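Aldehyde dehydrogenase (Burkholderia cenocepacia, PDB 4O6R) probably oxidises aldehydes to carboxylic acids with NAD(P)+ as electron acceptor, and holds adenosine monophosphate in its nucleotide pocket. Local coordinates at residues P374-A379 with P394-L399; V386-V391 with A411-Y416; I301-L306 with V398-S403. All blocks are in the same frame, centred on the assembly; numbering follows the deposited sequence.

Interaction 1: P374-A379 with P394-L399; sequences PTIVEA and PFVTVL
T375 and F395 sit level with each other on neighbouring parallel strands, and the threonine can be followed atom by atom. Its CB lies 3.7 Å from the carbonyl O of P394. From there the two branches part: OG1 turns back along its own strand to a hydrogen bond with the carbonyl of R373, whereas CG2, anti to the backbone N (OG1 chi1 -60°), goes to the F395 ring and stops 3.9 Å from CD2. V377, two residues on and on the same side of the sheet, brings CG2 to 3.8 Å from F395 CZ, and both methyls meet the ring obliquely. Farther along this face, A379 CB presses on T397 CG2 at 3.6 Å.

On the other face aliphatic side chains meet, and E378 there turns its carboxylate to R400. I376 and V396 lie side by side and point the same way, with I376 CG1 3.7 Å from V396 CG1, while I376 CG2 crosses to V398 CG2 at 3.9 Å.

Five backbone hydrogen bonds stitch the strands together in unbroken register from T375 N to P394 O through A379 N to V398 O. The straightest, V377 N to V396 O, is 2.9 Å long with 168° at the hydrogen. The strands belong to one beta-alpha-beta unit, joined through helix 385-388.

In the sheet, strand 353-356 flanks 375-378 antiparallel and strand 294-298 flanks 395-401. Helix 302-315 covers I376, helix 270-282 reaches V396, and T397 OG1 on the other face bonds V386 O at helix 385-388.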
ATOM      1  N   PRO A 374     -30.590 -21.407  26.664  1.00 11.78           N
ATOM      2  CA  PRO A 374     -30.271 -19.999  26.417  1.00 11.33           C
ATOM      3  C   PRO A 374     -30.734 -19.173  27.597  1.00 11.28           C
ATOM      4  O   PRO A 374     -31.875 -19.320  28.043  1.00 11.59           O
ATOM      5  CB  PRO A 374     -31.074 -19.660  25.157  1.00 11.40           C
ATOM      6  CG  PRO A 374     -31.262 -20.964  24.464  1.00 11.82           C
ATOM      7  CD  PRO A 374     -31.340 -22.016  25.549  1.00 12.06           C
ATOM      8  N   THR A 375     -29.835 -18.360  28.124  1.00 11.01           N
ATOM      9  CA  THR A 375     -30.043 -17.670  29.386  1.00 11.08           C
ATOM     10  C   THR A 375     -29.917 -16.148  29.164  1.00 10.75           C
ATOM     11  O   THR A 375     -28.973 -15.684  28.524  1.00 10.38           O
ATOM     12  CB  THR A 375     -29.038 -18.174  30.418  1.00 11.20           C
ATOM     13  OG1 THR A 375     -29.222 -19.583  30.622  1.00 11.61           O
ATOM     14  CG2 THR A 375     -29.208 -17.484  31.721  1.00 11.45           C
ATOM     15  N   ILE A 376     -30.918 -15.417  29.643  1.00 10.80           N
ATOM     16  CA  ILE A 376     -31.004 -13.970  29.548  1.00 10.86           C
ATOM     17  C   ILE A 376     -31.200 -13.398  30.949  1.00 11.32           C
ATOM     18  O   ILE A 376     -32.175 -13.742  31.620  1.00 11.71           O
ATOM     19  CB  ILE A 376     -32.198 -13.558  28.647  1.00 10.82           C
ATOM     20  CG1 ILE A 376     -32.013 -14.086  27.235  1.00 10.60           C
ATOM     21  CG2 ILE A 376     -32.367 -12.034  28.591  1.00 10.77           C
ATOM     22  CD1 ILE A 376     -33.262 -13.920  26.389  1.00 10.88           C
ATOM     23  N   VAL A 377     -30.293 -12.515  31.371  1.00 11.46           N
ATOM     24  CA  VAL A 377     -30.328 -11.940  32.703  1.00 12.17           C
ATOM     25  C   VAL A 377     -30.304 -10.436  32.594  1.00 12.82           C
ATOM     26  O   VAL A 377     -29.390  -9.883  31.986  1.00 12.68           O
ATOM     27  CB  VAL A 377     -29.097 -12.341  33.546  1.00 12.08           C
ATOM     28  CG1 VAL A 377     -29.105 -11.622  34.871  1.00 12.35           C
ATOM     29  CG2 VAL A 377     -29.062 -13.833  33.754  1.00 12.26           C
ATOM     30  N   GLU A 378     -31.285  -9.775  33.197  1.00 14.19           N
ATOM     31  CA  GLU A 378     -31.241  -8.340  33.287  1.00 15.76           C
ATOM     32  C   GLU A 378     -30.470  -7.947  34.539  1.00 15.99           C
ATOM     33  O   GLU A 378     -30.879  -8.308  35.645  1.00 15.54           O
ATOM     34  CB  GLU A 378     -32.634  -7.741  33.246  1.00 17.70           C
ATOM     35  CG  GLU A 378     -32.590  -6.228  33.154  1.00 20.37           C
ATOM     36  CD  GLU A 378     -33.721  -5.605  32.319  1.00 22.38           C
ATOM     37  OE1 GLU A 378     -34.738  -6.252  31.965  1.00 23.64           O
ATOM     38  OE2 GLU A 378     -33.569  -4.422  32.040  1.00 26.07           O
ATOM     39  N   ALA A 379     -29.357  -7.225  34.370  1.00 15.85           N
ATOM     40  CA  ALA A 379     -28.473  -6.900  35.508  1.00 17.36           C
ATOM     41  C   ALA A 379     -28.908  -5.645  36.230  1.00 19.51           C
ATOM     42  O   ALA A 379     -29.436  -4.720  35.622  1.00 20.81           O
ATOM     43  CB  ALA A 379     -27.041  -6.736  35.066  1.00 16.70           C
ATOM     44  N   PRO A 394     -24.122 -19.550  26.502  1.00 12.60           N
ATOM     45  CA  PRO A 394     -25.264 -18.970  25.802  1.00 11.93           C
ATOM     46  C   PRO A 394     -26.009 -18.100  26.797  1.00 11.58           C
ATOM     47  O   PRO A 394     -27.096 -18.444  27.243  1.00 11.16           O
ATOM     48  CB  PRO A 394     -26.089 -20.194  25.402  1.00 12.34           C
ATOM     49  CG  PRO A 394     -25.805 -21.196  26.484  1.00 12.82           C
ATOM     50  CD  PRO A 394     -24.351 -20.962  26.853  1.00 12.69           C
ATOM     51  N   PHE A 395     -25.374 -16.992  27.164  1.00 10.68           N
ATOM     52  CA  PHE A 395     -25.720 -16.252  28.362  1.00 10.65           C
ATOM     53  C   PHE A 395     -25.549 -14.781  28.051  1.00  9.93           C
ATOM     54  O   PHE A 395     -24.460 -14.345  27.800  1.00  9.53           O
ATOM     55  CB  PHE A 395     -24.763 -16.689  29.492  1.00 10.99           C
ATOM     56  CG  PHE A 395     -25.027 -16.070  30.831  1.00 11.47           C
ATOM     57  CD1 PHE A 395     -24.876 -14.697  31.037  1.00 11.63           C
ATOM     58  CD2 PHE A 395     -25.348 -16.862  31.924  1.00 11.88           C
ATOM     59  CE1 PHE A 395     -25.104 -14.144  32.283  1.00 12.20           C
ATOM     60  CE2 PHE A 395     -25.545 -16.311  33.178  1.00 12.46           C
ATOM     61  CZ  PHE A 395     -25.432 -14.951  33.371  1.00 12.23           C
ATOM     62  N   VAL A 396     -26.633 -14.024  28.049  1.00  9.66           N
ATOM     63  CA  VAL A 396     -26.542 -12.589  27.737  1.00  9.54           C
ATOM     64  C   VAL A 396     -27.022 -11.735  28.910  1.00  9.42           C
ATOM     65  O   VAL A 396     -27.997 -12.068  29.576  1.00  9.38           O
ATOM     66  CB  VAL A 396     -27.275 -12.248  26.406  1.00  9.55           C
ATOM     67  CG1 VAL A 396     -28.747 -12.643  26.464  1.00  9.83           C
ATOM     68  CG2 VAL A 396     -27.074 -10.775  26.022  1.00  9.63           C
ATOM     69  N   THR A 397     -26.273 -10.675  29.181  1.00  9.02           N
ATOM     70  CA  THR A 397     -26.589  -9.730  30.227  1.00  9.18           C
ATOM     71  C   THR A 397     -27.147  -8.440  29.629  1.00  9.09           C
ATOM     72  O   THR A 397     -26.537  -7.845  28.741  1.00  8.69           O
ATOM     73  CB  THR A 397     -25.361  -9.428  31.075  1.00  9.47           C
ATOM     74  OG1 THR A 397     -24.859 -10.666  31.616  1.00  9.66           O
ATOM     75  CG2 THR A 397     -25.726  -8.459  32.216  1.00  9.77           C
ATOM     76  N   VAL A 398     -28.321  -8.043  30.127  1.00  9.34           N
ATOM     77  CA  VAL A 398     -29.036  -6.898  29.598  1.00  9.52           C
ATOM     78  C   VAL A 398     -28.861  -5.711  30.503  1.00  9.89           C
ATOM     79  O   VAL A 398     -29.032  -5.816  31.739  1.00  9.95           O
ATOM     80  CB  VAL A 398     -30.529  -7.169  29.464  1.00  9.79           C
ATOM     81  CG1 VAL A 398     -31.221  -6.032  28.709  1.00  9.92           C
ATOM     82  CG2 VAL A 398     -30.768  -8.482  28.757  1.00  9.76           C
ATOM     83  N   LEU A 399     -28.575  -4.578  29.862  1.00 10.07           N
ATOM     84  CA  LEU A 399     -28.438  -3.287  30.504  1.00 10.69           C
ATOM     85  C   LEU A 399     -29.244  -2.271  29.674  1.00 10.83           C
ATOM     86  O   LEU A 399     -29.428  -2.465  28.470  1.00 10.48           O
ATOM     87  CB  LEU A 399     -26.964  -2.876  30.517  1.00 10.99           C
ATOM     88  CG  LEU A 399     -25.994  -3.775  31.298  1.00 11.34           C
ATOM     89  CD1 LEU A 399     -24.563  -3.555  30.883  1.00 11.43           C
ATOM     90  CD2 LEU A 399     -26.178  -3.558  32.780  1.00 11.95           C
TER
HETATM   91  O   HOH W   1     -30.629  -3.752  33.379  1.00 35.76           O

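Interaction 2: V386-V391 with A411-Y416; sequences VAQEEV and ANATEY
Q388 bends its side chain over the peptide that links A413 to T414, bringing OE1 to 3.5 Å from T414 CA. The covered loop begins an ST turn at T414, just after helix 404-411, and Q388 lies in the short, weakly bonded helical segment of the beta-alpha-beta crossover between strands 375-378 and 395-401.

The fold in the glutamine comes at chi2 (-71°), which swings the carboxamide back across the loop. NE2 then donates to A413 O at 3.2 Å. The oxygen lies close to the amide plane of Q388, yet the nitrogen stands well above the carbonyl plane of A413, 59° out of it. The same NE2 also bonds A382 O, so two carbonyls fix the amide's orientation and leave OE1 facing a water. That water donates to OE1 and to Q388 O, and accepts from E415 N at 2.9 Å, bridging Q388 to the turn.

Inside the turn, T414 OG1 occupies the position between its own N and carbonyl carbon (chi1 81°), from where it accepts from Y416 N at 2.9 Å. T414 CG2 meanwhile faces A387 O.

E390 belongs to the Glu-Glu-Xaa-Phe-Gly-Pro segment familiar in aldehyde dehydrogenases. Its side chain is about 9 Å from the bound AMP, so the E390 end of the contact lies near the nucleotide site without touching the AMP, and a weak bond ties E390 OE2 to G258 N. Y416 brings OH to 4.1 Å from E390 CB and turns a ring edge to the backbone of Q388, whose O lies in the ring plane, 3.5 Å from CE2.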
ATOM      1  N   VAL A 386     -21.707 -10.428  36.198  1.00 12.73           N
ATOM      2  CA  VAL A 386     -22.074 -11.026  34.914  1.00 12.67           C
ATOM      3  C   VAL A 386     -22.091 -10.008  33.782  1.00 12.49           C
ATOM      4  O   VAL A 386     -22.219 -10.388  32.622  1.00 12.57           O
ATOM      5  CB  VAL A 386     -23.387 -11.854  34.916  1.00 12.82           C
ATOM      6  CG1 VAL A 386     -23.276 -13.044  35.851  1.00 13.56           C
ATOM      7  CG2 VAL A 386     -24.608 -10.998  35.199  1.00 12.92           C
ATOM      8  N   ALA A 387     -21.975  -8.730  34.135  1.00 12.72           N
ATOM      9  CA  ALA A 387     -21.819  -7.647  33.183  1.00 12.88           C
ATOM     10  C   ALA A 387     -20.354  -7.316  32.937  1.00 13.04           C
ATOM     11  O   ALA A 387     -20.074  -6.534  32.049  1.00 13.75           O
ATOM     12  CB  ALA A 387     -22.546  -6.405  33.699  1.00 12.83           C
ATOM     13  N   GLN A 388     -19.434  -7.909  33.706  1.00 13.39           N
ATOM     14  CA  GLN A 388     -18.001  -7.609  33.616  1.00 14.03           C
ATOM     15  C   GLN A 388     -17.164  -8.800  33.171  1.00 14.10           C
ATOM     16  O   GLN A 388     -16.220  -8.640  32.398  1.00 14.50           O
ATOM     17  CB  GLN A 388     -17.455  -7.109  34.960  1.00 14.78           C
ATOM     18  CG  GLN A 388     -17.938  -5.732  35.343  1.00 15.18           C
ATOM     19  CD  GLN A 388     -17.307  -4.655  34.468  1.00 15.52           C
ATOM     20  OE1 GLN A 388     -16.120  -4.707  34.144  1.00 16.55           O
ATOM     21  NE2 GLN A 388     -18.101  -3.709  34.057  1.00 15.87           N
ATOM     22  N   GLU A 389     -17.510  -9.990  33.641  1.00 14.28           N
ATOM     23  CA  GLU A 389     -16.665 -11.155  33.476  1.00 14.24           C
ATOM     24  C   GLU A 389     -17.139 -12.001  32.310  1.00 14.80           C
ATOM     25  O   GLU A 389     -18.340 -12.111  32.068  1.00 14.10           O
ATOM     26  CB  GLU A 389     -16.671 -11.974  34.775  1.00 14.28           C
ATOM     27  CG  GLU A 389     -16.160 -11.172  35.955  1.00 14.60           C
ATOM     28  CD  GLU A 389     -16.233 -11.903  37.291  1.00 14.83           C
ATOM     29  OE1 GLU A 389     -16.342 -13.140  37.305  1.00 14.33           O
ATOM     30  OE2 GLU A 389     -16.176 -11.219  38.339  1.00 15.37           O
ATOM     31  N   GLU A 390     -16.201 -12.612  31.594  1.00 15.76           N
ATOM     32  CA  GLU A 390     -16.531 -13.434  30.432  1.00 17.81           C
ATOM     33  C   GLU A 390     -17.175 -14.733  30.929  1.00 17.82           C
ATOM     34  O   GLU A 390     -16.583 -15.459  31.739  1.00 18.59           O
ATOM     35  CB  GLU A 390     -15.275 -13.717  29.542  1.00 19.42           C
ATOM     36  CG  GLU A 390     -15.620 -14.195  28.116  1.00 21.34           C
ATOM     37  CD  GLU A 390     -14.460 -14.156  27.090  1.00 23.20           C
ATOM     38  OE1 GLU A 390     -13.272 -14.040  27.521  1.00 24.23           O
ATOM     39  OE2 GLU A 390     -14.743 -14.260  25.835  1.00 22.20           O
ATOM     40  N   VAL A 391     -18.412 -14.986  30.517  1.00 16.98           N
ATOM     41  CA  VAL A 391     -19.115 -16.234  30.876  1.00 17.40           C
ATOM     42  C   VAL A 391     -18.891 -17.288  29.768  1.00 17.98           C
ATOM     43  O   VAL A 391     -18.720 -18.467  30.018  1.00 17.96           O
ATOM     44  CB  VAL A 391     -20.610 -15.948  31.127  1.00 17.08           C
ATOM     45  CG1 VAL A 391     -21.382 -17.219  31.460  1.00 17.49           C
ATOM     46  CG2 VAL A 391     -20.759 -14.948  32.253  1.00 17.37           C
ATOM     47  N   ALA A 411     -20.673   0.681  27.091  1.00 10.19           N
ATOM     48  CA  ALA A 411     -19.909  -0.101  26.150  1.00 10.20           C
ATOM     49  C   ALA A 411     -18.468  -0.222  26.595  1.00 10.69           C
ATOM     50  O   ALA A 411     -17.884  -1.292  26.495  1.00 10.23           O
ATOM     51  CB  ALA A 411     -19.973   0.486  24.735  1.00 10.03           C
ATOM     52  N   ASN A 412     -17.907   0.900  27.046  1.00 11.47           N
ATOM     53  CA  ASN A 412     -16.497   0.980  27.382  1.00 12.15           C
ATOM     54  C   ASN A 412     -16.189   0.681  28.849  1.00 13.50           C
ATOM     55  O   ASN A 412     -15.035   0.834  29.247  1.00 13.98           O
ATOM     56  CB  ASN A 412     -15.941   2.362  26.995  1.00 12.49           C
ATOM     57  CG  ASN A 412     -15.784   2.528  25.481  1.00 12.29           C
ATOM     58  OD1 ASN A 412     -15.842   1.555  24.706  1.00 12.12           O
ATOM     59  ND2 ASN A 412     -15.585   3.746  25.058  1.00 12.42           N
ATOM     60  N   ALA A 413     -17.182   0.209  29.623  1.00 14.07           N
ATOM     61  CA  ALA A 413     -17.025   0.013  31.083  1.00 15.74           C
ATOM     62  C   ALA A 413     -16.361  -1.301  31.527  1.00 16.40           C
ATOM     63  O   ALA A 413     -16.199  -1.523  32.747  1.00 18.29           O
ATOM     64  CB  ALA A 413     -18.387   0.140  31.781  1.00 16.30           C
ATOM     65  N   THR A 414     -15.950  -2.163  30.599  1.00 15.54           N
ATOM     66  CA  THR A 414     -15.298  -3.411  30.979  1.00 15.40           C
ATOM     67  C   THR A 414     -13.792  -3.378  30.774  1.00 16.00           C
ATOM     68  O   THR A 414     -13.237  -2.412  30.250  1.00 15.38           O
ATOM     69  CB  THR A 414     -15.822  -4.612  30.173  1.00 14.80           C
ATOM     70  OG1 THR A 414     -15.165  -4.645  28.892  1.00 13.86           O
ATOM     71  CG2 THR A 414     -17.358  -4.555  30.039  1.00 14.42           C
ATOM     72  N   GLU A 415     -13.145  -4.475  31.139  1.00 16.51           N
ATOM     73  CA  GLU A 415     -11.701  -4.586  30.939  1.00 19.24           C
ATOM     74  C   GLU A 415     -11.326  -5.088  29.550  1.00 18.17           C
ATOM     75  O   GLU A 415     -10.152  -5.201  29.237  1.00 19.34           O
ATOM     76  CB  GLU A 415     -11.086  -5.499  32.030  1.00 21.45           C
ATOM     77  CG  GLU A 415     -11.234  -4.932  33.434  1.00 24.55           C
ATOM     78  CD  GLU A 415     -10.560  -3.573  33.572  1.00 28.37           C
ATOM     79  OE1 GLU A 415      -9.335  -3.481  33.310  1.00 31.81           O
ATOM     80  OE2 GLU A 415     -11.250  -2.586  33.932  1.00 33.41           O
ATOM     81  N   TYR A 416     -12.322  -5.358  28.717  1.00 16.98           N
ATOM     82  CA  TYR A 416     -12.123  -5.943  27.409  1.00 16.02           C
ATOM     83  C   TYR A 416     -12.379  -4.931  26.302  1.00 14.66           C
ATOM     84  O   TYR A 416     -13.064  -3.933  26.511  1.00 14.23           O
ATOM     85  CB  TYR A 416     -13.102  -7.093  27.243  1.00 17.47           C
ATOM     86  CG  TYR A 416     -12.908  -8.190  28.252  1.00 18.95           C
ATOM     87  CD1 TYR A 416     -11.854  -9.063  28.120  1.00 20.55           C
ATOM     88  CD2 TYR A 416     -13.745  -8.336  29.344  1.00 19.58           C
ATOM     89  CE1 TYR A 416     -11.658 -10.076  29.014  1.00 21.74           C
ATOM     90  CE2 TYR A 416     -13.538  -9.345  30.258  1.00 20.93           C
ATOM     91  CZ  TYR A 416     -12.500 -10.213  30.067  1.00 22.37           C
ATOM     92  OH  TYR A 416     -12.244 -11.244  30.921  1.00 26.94           O
TER
HETATM   93  O   HOH W   2     -14.451  -6.527  32.756  1.00 15.48           O

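Interaction 3: I301-L306 with V398-S403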
ATOM      1  N   ILE A 301     -37.256   1.190  23.946  1.00 14.39           N
ATOM      2  CA  ILE A 301     -37.557  -0.077  23.246  1.00 13.62           C
ATOM      3  C   ILE A 301     -37.189  -1.339  24.033  1.00 12.97           C
ATOM      4  O   ILE A 301     -37.437  -2.465  23.579  1.00 12.42           O
ATOM      5  CB  ILE A 301     -36.965  -0.118  21.819  1.00 13.38           C
ATOM      6  CG1 ILE A 301     -35.446   0.121  21.754  1.00 12.80           C
ATOM      7  CG2 ILE A 301     -37.626   0.930  20.943  1.00 13.93           C
ATOM      8  CD1 ILE A 301     -34.610  -0.995  22.287  1.00 12.36           C
ATOM      9  N   ALA A 302     -36.620  -1.168  25.228  1.00 12.82           N
ATOM     10  CA  ALA A 302     -36.083  -2.335  25.960  1.00 12.62           C
ATOM     11  C   ALA A 302     -37.128  -3.399  26.227  1.00 13.02           C
ATOM     12  O   ALA A 302     -36.909  -4.552  25.909  1.00 12.55           O
ATOM     13  CB  ALA A 302     -35.421  -1.892  27.248  1.00 12.58           C
ATOM     14  N   ASP A 303     -38.289  -2.997  26.750  1.00 13.87           N
ATOM     15  CA  ASP A 303     -39.317  -3.952  27.110  1.00 14.93           C
ATOM     16  C   ASP A 303     -39.884  -4.652  25.886  1.00 14.28           C
ATOM     17  O   ASP A 303     -40.018  -5.872  25.885  1.00 14.17           O
ATOM     18  CB  ASP A 303     -40.410  -3.291  27.971  1.00 16.72           C
ATOM     19  CG  ASP A 303     -39.841  -2.745  29.303  1.00 17.87           C
ATOM     20  OD1 ASP A 303     -39.271  -3.522  30.068  1.00 18.79           O
ATOM     21  OD2 ASP A 303     -39.883  -1.513  29.561  1.00 20.85           O
ATOM     22  N   ALA A 304     -40.140  -3.889  24.831  1.00 13.97           N
ATOM     23  CA  ALA A 304     -40.607  -4.427  23.564  1.00 14.08           C
ATOM     24  C   ALA A 304     -39.625  -5.457  22.971  1.00 13.27           C
ATOM     25  O   ALA A 304     -40.019  -6.587  22.632  1.00 13.82           O
ATOM     26  CB  ALA A 304     -40.820  -3.294  22.575  1.00 14.35           C
ATOM     27  N   PHE A 305     -38.361  -5.065  22.898  1.00 12.47           N
ATOM     28  CA  PHE A 305     -37.297  -5.920  22.427  1.00 11.72           C
ATOM     29  C   PHE A 305     -37.221  -7.222  23.238  1.00 11.92           C
ATOM     30  O   PHE A 305     -37.194  -8.318  22.678  1.00 11.46           O
ATOM     31  CB  PHE A 305     -35.987  -5.183  22.546  1.00 11.31           C
ATOM     32  CG  PHE A 305     -34.834  -5.884  21.870  1.00 10.43           C
ATOM     33  CD1 PHE A 305     -34.245  -6.996  22.453  1.00 10.19           C
ATOM     34  CD2 PHE A 305     -34.336  -5.414  20.662  1.00 10.12           C
ATOM     35  CE1 PHE A 305     -33.188  -7.645  21.837  1.00  9.72           C
ATOM     36  CE2 PHE A 305     -33.292  -6.064  20.047  1.00  9.79           C
ATOM     37  CZ  PHE A 305     -32.710  -7.165  20.630  1.00  9.54           C
ATOM     38  N   LEU A 306     -37.209  -7.088  24.562  1.00 12.12           N
ATOM     39  CA  LEU A 306     -37.046  -8.246  25.415  1.00 12.42           C
ATOM     40  C   LEU A 306     -38.206  -9.213  25.306  1.00 13.43           C
ATOM     41  O   LEU A 306     -37.995 -10.405  25.317  1.00 13.29           O
ATOM     42  CB  LEU A 306     -36.819  -7.825  26.858  1.00 12.44           C
ATOM     43  CG  LEU A 306     -35.460  -7.163  27.126  1.00 12.05           C
ATOM     44  CD1 LEU A 306     -35.438  -6.532  28.504  1.00 12.20           C
ATOM     45  CD2 LEU A 306     -34.316  -8.178  26.973  1.00 11.68           C
ATOM     46  N   VAL A 398     -28.321  -8.043  30.127  1.00  9.34           N
ATOM     47  CA  VAL A 398     -29.036  -6.898  29.598  1.00  9.52           C
ATOM     48  C   VAL A 398     -28.861  -5.711  30.503  1.00  9.89           C
ATOM     49  O   VAL A 398     -29.032  -5.816  31.739  1.00  9.95           O
ATOM     50  CB  VAL A 398     -30.529  -7.169  29.464  1.00  9.79           C
ATOM     51  CG1 VAL A 398     -31.221  -6.032  28.709  1.00  9.92           C
ATOM     52  CG2 VAL A 398     -30.768  -8.482  28.757  1.00  9.76           C
ATOM     53  N   LEU A 399     -28.575  -4.578  29.862  1.00 10.07           N
ATOM     54  CA  LEU A 399     -28.438  -3.287  30.504  1.00 10.69           C
ATOM     55  C   LEU A 399     -29.244  -2.271  29.674  1.00 10.83           C
ATOM     56  O   LEU A 399     -29.428  -2.465  28.470  1.00 10.48           O
ATOM     57  CB  LEU A 399     -26.964  -2.876  30.517  1.00 10.99           C
ATOM     58  CG  LEU A 399     -25.994  -3.775  31.298  1.00 11.34           C
ATOM     59  CD1 LEU A 399     -24.563  -3.555  30.883  1.00 11.43           C
ATOM     60  CD2 LEU A 399     -26.178  -3.558  32.780  1.00 11.95           C
ATOM     61  N   ARG A 400     -29.740  -1.217  30.315  1.00 11.01           N
ATOM     62  CA  ARG A 400     -30.521  -0.198  29.636  1.00 11.28           C
ATOM     63  C   ARG A 400     -29.810   1.156  29.698  1.00 11.31           C
ATOM     64  O   ARG A 400     -29.008   1.391  30.598  1.00 11.24           O
ATOM     65  CB  ARG A 400     -31.908  -0.071  30.289  1.00 11.99           C
ATOM     66  CG  ARG A 400     -32.707  -1.355  30.198  1.00 12.35           C
ATOM     67  CD  ARG A 400     -34.069  -1.188  30.814  1.00 13.43           C
ATOM     68  NE  ARG A 400     -34.772  -2.447  30.918  1.00 13.96           N
ATOM     69  CZ  ARG A 400     -36.081  -2.568  30.771  1.00 14.79           C
ATOM     70  NH1 ARG A 400     -36.830  -1.508  30.483  1.00 14.95           N
ATOM     71  NH2 ARG A 400     -36.627  -3.771  30.862  1.00 15.38           N
ATOM     72  N   PHE A 401     -30.142   2.031  28.752  1.00 11.23           N
ATOM     73  CA  PHE A 401     -29.584   3.379  28.688  1.00 11.52           C
ATOM     74  C   PHE A 401     -30.564   4.362  28.117  1.00 12.04           C
ATOM     75  O   PHE A 401     -31.568   3.974  27.518  1.00 12.04           O
ATOM     76  CB  PHE A 401     -28.304   3.396  27.836  1.00 11.01           C
ATOM     77  CG  PHE A 401     -28.543   3.197  26.351  1.00 10.67           C
ATOM     78  CD1 PHE A 401     -28.697   1.921  25.829  1.00 10.42           C
ATOM     79  CD2 PHE A 401     -28.653   4.278  25.484  1.00 10.83           C
ATOM     80  CE1 PHE A 401     -28.904   1.720  24.468  1.00 10.24           C
ATOM     81  CE2 PHE A 401     -28.852   4.090  24.127  1.00 10.58           C
ATOM     82  CZ  PHE A 401     -28.981   2.803  23.616  1.00 10.39           C
ATOM     83  N   GLY A 402     -30.249   5.644  28.297  0.50 12.64           N
ATOM     84  CA  GLY A 402     -31.127   6.735  27.890  0.50 13.30           C
ATOM     85  C   GLY A 402     -30.558   7.825  26.988  0.50 13.63           C
ATOM     86  O   GLY A 402     -31.346   8.597  26.453  0.50 13.81           O
ATOM     87  N   SER A 403     -29.219   7.960  26.907  1.00 13.63           N
ATOM     88  CA  SER A 403     -28.536   8.892  26.007  1.00 13.89           C
ATOM     89  C   SER A 403     -27.414   8.131  25.278  1.00 13.32           C
ATOM     90  O   SER A 403     -26.969   7.109  25.750  1.00 12.57           O
ATOM     91  CB  SER A 403     -27.932  10.011  26.833  1.00 14.49           C
ATOM     92  OG  SER A 403     -26.913   9.472  27.655  1.00 14.14           O
TER
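R400 reaches from its strand to D303 on the first turn of helix 302-315 and grips the carboxylate end-on. With chi1 -62° its CG is set beside the backbone N, and from CG to NE the chain runs extended, long enough to span the gap. NH2 donates to D303 OD1 at 2.8 Å and NH1 to D303 OD2 at 3.2 Å. Both oxygens lie near the guanidinium plane, but each is met from above the carboxylate, because the two flat groups are turned 57° apart. NH1 also makes a weak bond to OD1.

A302 supplies the bed for this group: its CB sits over one guanidinium face, toward the rim, 3.5 Å from NH1. L306 CD1 comes up obliquely to NH2. The other L306 methyl, CD2, meets V398 CG2 tip to tip at 4.0 Å, so that beside the ion pair these two residues add an apolar contact between helix and strand.

R400 carries further negative neighbours, E378 at NE and E299 at NH1. Three acids around one guanidinium would be expected to favour its positive charge.

Strand 398-401 and the helix run roughly antiparallel, 151° apart. A helix that follows strand 294-298 and packs back on the sheet's face is typical of three-layer alpha/beta domains, here the catalytic domain of the aldehyde dehydrogenase fold.

Overall arrangement
Interactions 1 and 3 share strand 395-401 of the seven-stranded sheet; interaction 2 lies beside it, between helix 385-388 and the loop after helix 404-411. Interactions 1 and 3 have V398 and L399 in common and centres 12 Å apart; the E378 to R400 salt bridge joins them. Interaction 2 lies 13 Å from interaction 1 and 18 Å from interaction 3, and meets interaction 1 where F395 packs on V386. Along the chain the order is 301-306, 374-379, 386-391, 394-403, 411-416, so distant stretches converge. Helix 302-315 covers one face of the sheet and helix 385-388 the other, so strands 375-378 and 395-401 lie between them, and the E390 end of interaction 2 lies nearest the AMP.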